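Local coordinates for protein thioesterase (Xanthomonas campestris pv. campestris, PDB 2FUJ) that probably hydrolyses fatty acyl-CoA thioesters, as a putative acyl-CoA thioesterase that assembles as a tetramer of hotdog-fold subunits, at residues S35-A40 against I94-L99; V84-L87 against V92-G95. One frame throughout, in Å; residues are numbered along the deposited sequence.

Contact 1. Residues S35-A40 against I94-L99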
loop_
_atom_site.group_PDB
_atom_site.type_symbol
_atom_site.label_atom_id
_atom_site.label_comp_id
_atom_site.label_asym_id
_atom_site.label_seq_id
_atom_site.Cartn_x
_atom_site.Cartn_y
_atom_site.Cartn_z
ATOM N N SER A 35 5.851 -8.168 0.339
ATOM C CA SER A 35 4.724 -8.261 1.260
ATOM C C SER A 35 4.146 -9.672 1.295
ATOM O O SER A 35 3.699 -10.130 2.339
ATOM C CB SER A 35 3.622 -7.273 0.872
ATOM O OG SER A 35 4.071 -5.938 1.016
ATOM N N TYR A 36 4.143 -10.360 0.158
ATOM C CA TYR A 36 3.622 -11.726 0.130
ATOM C C TYR A 36 4.541 -12.603 0.977
ATOM O O TYR A 36 4.089 -13.484 1.706
ATOM C CB TYR A 36 3.597 -12.285 -1.295
ATOM C CG TYR A 36 2.663 -11.589 -2.253
ATOM C CD1 TYR A 36 1.462 -11.030 -1.811
ATOM C CD2 TYR A 36 2.954 -11.531 -3.611
ATOM C CE1 TYR A 36 0.575 -10.431 -2.704
ATOM C CE2 TYR A 36 2.074 -10.938 -4.516
ATOM C CZ TYR A 36 0.884 -10.390 -4.054
ATOM O OH TYR A 36 0.011 -9.811 -4.944
ATOM N N LEU A 37 5.841 -12.353 0.871
ATOM C CA LEU A 37 6.816 -13.129 1.626
ATOM C C LEU A 37 6.670 -12.855 3.112
ATOM O O LEU A 37 6.847 -13.741 3.947
ATOM C CB LEU A 37 8.230 -12.787 1.152
ATOM C CG LEU A 37 8.493 -13.152 -0.306
ATOM C CD1 LEU A 37 9.874 -12.677 -0.723
ATOM C CD2 LEU A 37 8.364 -14.659 -0.474
ATOM N N GLU A 38 6.343 -11.609 3.439
ATOM C CA GLU A 38 6.146 -11.211 4.820
ATOM C C GLU A 38 4.941 -11.949 5.403
ATOM O O GLU A 38 5.035 -12.571 6.462
ATOM C CB GLU A 38 5.922 -9.699 4.870
ATOM C CG GLU A 38 5.638 -9.116 6.228
ATOM C CD GLU A 38 5.341 -7.632 6.122
ATOM O OE1 GLU A 38 4.242 -7.278 5.648
ATOM O OE2 GLU A 38 6.216 -6.823 6.488
ATOM N N GLU A 39 3.812 -11.892 4.700
ATOM C CA GLU A 39 2.597 -12.555 5.171
ATOM C C GLU A 39 2.854 -14.040 5.417
ATOM O O GLU A 39 2.437 -14.591 6.430
ATOM C CB GLU A 39 1.465 -12.390 4.155
ATOM C CG GLU A 39 0.077 -12.788 4.678
ATOM C CD GLU A 39 -0.365 -11.972 5.885
ATOM O OE1 GLU A 39 0.126 -10.835 6.055
ATOM O OE2 GLU A 39 -1.217 -12.464 6.662
ATOM N N ALA A 40 3.548 -14.683 4.485
ATOM C CA ALA A 40 3.853 -16.104 4.629
ATOM C C ALA A 40 4.665 -16.360 5.896
ATOM O O ALA A 40 4.388 -17.299 6.632
ATOM C CB ALA A 40 4.614 -16.614 3.399
ATOM N N ILE A 94 15.960 -17.567 4.664
ATOM C CA ILE A 94 14.779 -18.256 4.195
ATOM C C ILE A 94 14.597 -18.102 2.692
ATOM O O ILE A 94 14.333 -17.009 2.196
ATOM C CB ILE A 94 13.531 -17.721 4.927
ATOM C CG1 ILE A 94 13.680 -17.964 6.428
ATOM C CG2 ILE A 94 12.270 -18.394 4.387
ATOM C CD1 ILE A 94 14.563 -16.958 7.156
ATOM N N GLY A 95 14.744 -19.215 1.977
ATOM C CA GLY A 95 14.566 -19.207 0.540
ATOM C C GLY A 95 13.080 -19.292 0.248
ATOM O O GLY A 95 12.309 -19.757 1.091
ATOM N N HIS A 96 12.668 -18.852 -0.935
ATOM C CA HIS A 96 11.253 -18.887 -1.274
ATOM C C HIS A 96 10.993 -19.163 -2.741
ATOM O O HIS A 96 11.859 -19.001 -3.588
ATOM C CB HIS A 96 10.585 -17.548 -0.931
ATOM C CG HIS A 96 10.991 -16.417 -1.833
ATOM N ND1 HIS A 96 12.026 -15.556 -1.533
ATOM C CD2 HIS A 96 10.512 -16.019 -3.035
ATOM C CE1 HIS A 96 12.165 -14.679 -2.511
ATOM N NE2 HIS A 96 11.260 -14.938 -3.434
ATOM N N ARG A 97 9.762 -19.573 -3.018
ATOM C CA ARG A 97 9.297 -19.816 -4.368
ATOM C C ARG A 97 7.840 -19.388 -4.329
ATOM O O ARG A 97 7.061 -19.935 -3.556
ATOM C CB ARG A 97 9.376 -21.299 -4.739
ATOM C CG ARG A 97 10.780 -21.860 -4.816
ATOM C CD ARG A 97 10.797 -23.116 -5.692
ATOM N NE ARG A 97 9.739 -24.037 -5.294
ATOM C CZ ARG A 97 9.158 -24.927 -6.098
ATOM N NH1 ARG A 97 9.525 -25.037 -7.367
ATOM N NH2 ARG A 97 8.196 -25.702 -5.626
ATOM N N ILE A 98 7.488 -18.387 -5.122
ATOM C CA ILE A 98 6.107 -17.928 -5.178
ATOM C C ILE A 98 5.515 -18.573 -6.428
ATOM O O ILE A 98 5.901 -18.261 -7.550
ATOM C CB ILE A 98 6.039 -16.392 -5.246
ATOM C CG1 ILE A 98 6.595 -15.806 -3.940
ATOM C CG2 ILE A 98 4.599 -15.939 -5.471
ATOM C CD1 ILE A 98 6.907 -14.312 -3.987
ATOM N N LEU A 99 4.585 -19.501 -6.215
ATOM C CA LEU A 99 3.971 -20.235 -7.318
ATOM C C LEU A 99 2.503 -19.908 -7.514
ATOM O O LEU A 99 1.858 -19.334 -6.647
ATOM C CB LEU A 99 4.098 -21.741 -7.063
ATOM C CG LEU A 99 5.448 -22.205 -6.513
ATOM C CD1 LEU A 99 5.285 -23.541 -5.808
ATOM C CD2 LEU A 99 6.466 -22.274 -7.638
#
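Leu-37 of helix 30-47 packs onto His-96 and Ile-98 of strand 91-100 in a buried helix-on-sheet contact close to the centre of the chain, made by van der Waals and CH-pi packing. The leucine and histidine side chains cross at about a right angle, and both leucine methyls lie over one ring face. CD1 makes a CH-pi contact, 3.7 Å from the centroid of the His-96 ring and 16° off its normal, while Leu-37 CD2 sits 3.4 Å from His-96 CG. A chi1 of 71° carries the ring toward the helix, and chi2 near -94° presents its face to the methyls. The imidazole is held at its far end, where NE2 hydrogen-bonds to Ser-109 OG of the adjoining strand, which helps set the ring's rotation and satisfies a buried nitrogen. Leu-37 CD2 also meets Ile-98 CD1 at 3.8 Å, so one methyl bridges two residues that alternate onto the helix-facing side of the strand; Arg-97 between them points away and pairs with Glu-81. Val-80 of the next strand continues the floor under Leu-37. A long helix lying against the concave face of an antiparallel sheet is the sausage-in-bun packing of the hotdog fold.

Contact 2. Residues V84-L87 against V92-G95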
loop_
_atom_site.group_PDB
_atom_site.type_symbol
_atom_site.label_atom_id
_atom_site.label_comp_id
_atom_site.label_asym_id
_atom_site.label_seq_id
_atom_site.Cartn_x
_atom_site.Cartn_y
_atom_site.Cartn_z
ATOM N N VAL A 84 14.467 -23.459 4.403
ATOM C CA VAL A 84 15.731 -23.009 4.976
ATOM C C VAL A 84 16.856 -23.158 3.957
ATOM O O VAL A 84 17.220 -24.270 3.571
ATOM C CB VAL A 84 16.094 -23.813 6.245
ATOM C CG1 VAL A 84 17.429 -23.326 6.815
ATOM C CG2 VAL A 84 14.996 -23.665 7.279
ATOM N N GLU A 85 17.392 -22.029 3.513
ATOM C CA GLU A 85 18.479 -22.035 2.555
ATOM C C GLU A 85 19.799 -22.072 3.308
ATOM O O GLU A 85 20.723 -22.788 2.925
ATOM C CB GLU A 85 18.437 -20.786 1.679
ATOM C CG GLU A 85 19.501 -20.771 0.593
ATOM C CD GLU A 85 19.554 -19.457 -0.156
ATOM O OE1 GLU A 85 18.510 -19.035 -0.714
ATOM O OE2 GLU A 85 20.646 -18.838 -0.181
ATOM N N ARG A 86 19.884 -21.295 4.382
ATOM C CA ARG A 86 21.092 -21.247 5.190
ATOM C C ARG A 86 20.723 -21.073 6.652
ATOM O O ARG A 86 19.795 -20.338 6.983
ATOM C CB ARG A 86 21.982 -20.078 4.758
ATOM C CG ARG A 86 22.448 -20.117 3.308
ATOM C CD ARG A 86 23.287 -18.892 2.970
ATOM N NE ARG A 86 23.846 -18.975 1.623
ATOM C CZ ARG A 86 23.559 -18.135 0.632
ATOM N NH1 ARG A 86 22.713 -17.130 0.827
ATOM N NH2 ARG A 86 24.120 -18.299 -0.558
ATOM N N LEU A 87 21.455 -21.756 7.522
ATOM C CA LEU A 87 21.234 -21.679 8.958
ATOM C C LEU A 87 22.523 -21.136 9.548
ATOM O O LEU A 87 23.570 -21.770 9.441
ATOM C CB LEU A 87 20.928 -23.073 9.523
ATOM C CG LEU A 87 20.432 -23.244 10.964
ATOM C CD1 LEU A 87 19.819 -24.625 11.123
ATOM C CD2 LEU A 87 21.577 -23.061 11.947
ATOM N N VAL A 92 19.087 -16.642 9.788
ATOM C CA VAL A 92 18.478 -17.719 9.023
ATOM C C VAL A 92 18.111 -17.122 7.674
ATOM O O VAL A 92 17.465 -16.072 7.599
ATOM C CB VAL A 92 17.203 -18.292 9.693
ATOM C CG1 VAL A 92 16.545 -19.321 8.764
ATOM C CG2 VAL A 92 17.563 -18.951 11.008
ATOM N N THR A 93 18.563 -17.769 6.610
ATOM C CA THR A 93 18.260 -17.295 5.273
ATOM C C THR A 93 17.143 -18.163 4.735
ATOM O O THR A 93 17.338 -19.336 4.418
ATOM C CB THR A 93 19.479 -17.376 4.356
ATOM O OG1 THR A 93 20.562 -16.659 4.955
ATOM C CG2 THR A 93 19.164 -16.755 3.002
ATOM N N ILE A 94 15.960 -17.567 4.664
ATOM C CA ILE A 94 14.779 -18.256 4.195
ATOM C C ILE A 94 14.597 -18.102 2.692
ATOM O O ILE A 94 14.333 -17.009 2.196
ATOM C CB ILE A 94 13.531 -17.721 4.927
ATOM C CG1 ILE A 94 13.680 -17.964 6.428
ATOM C CG2 ILE A 94 12.270 -18.394 4.387
ATOM C CD1 ILE A 94 14.563 -16.958 7.156
ATOM N N GLY A 95 14.744 -19.215 1.977
ATOM C CA GLY A 95 14.566 -19.207 0.540
ATOM C C GLY A 95 13.080 -19.292 0.248
ATOM O O GLY A 95 12.309 -19.757 1.091
HETATM O O HOH W 1 22.535 -15.675 3.094
#
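Two successive amides, those of Glu-85 and Arg-86, converge on the single carbonyl oxygen of Thr-93. The first bond is the shorter: Glu-85 N to Thr-93 O is 2.8 Å, with the donor nearly along the C=O axis. Arg-86 N reaches Thr-93 O at 3.2 Å, in the carbonyl plane on a lone pair. A return bond from Thr-93 N to Arg-86 O (2.9 Å) completes the hydrogen-bonded pair, and the same Arg-86 oxygen receives a long, weak CA-H...O contact from Val-92.

Two residues facing one make this a classic beta bulge, set in the antiparallel hairpin of strands 78-87 and 91-100. It shifts the register by one between the Val-84/Ile-94 and Arg-86/Thr-93 pairs, as strand 78-87 turns a corner at Glu-85.

On the side chains, Arg-86 and Thr-93 run alongside one another, CB to CB 3.7 Å. OG1 of Thr-93 lies anti to its carbonyl carbon (chi1 -55°), turned to a water with which it shares a hydrogen bond; the water accepts a second one from Arg-86 NH1 (2.7 Å from NH1 to the water oxygen). The threonine methyl CG2 takes the other branch and lies 4.1 Å from Glu-85 OE2. That carboxylate oxygen forms a salt bridge with Arg-86 NH1 (2.9 Å), but lies well out of the guanidinium plane, so the attraction is of charge alone. Further out, Asn-112 and Val-114 of strand 107-116 pack against Thr-93, Asn-112 also touches Glu-85, and Leu-10 of strand 9-15 lies against Val-84 and Ile-94.

Overall arrangement
Strand 91-100 runs through both contacts, whose centres lie about 12 Å apart and whose segments overlap at Ile-94 and Gly-95. Contact 1 lies about 2 Å from the centre of the chain, measured between centres, and joins the central helix to the sheet; contact 2 lies about 12 Å from it, within the sheet, where the strand pairs with its hairpin partner. The environments differ accordingly: 35-40 against 94-99 is buried, and neighbouring subunits reach the helix there through Glu-38 and Glu-39, whereas 84-87 against 92-95 is partly exposed and touched by no other chain of the tetramer.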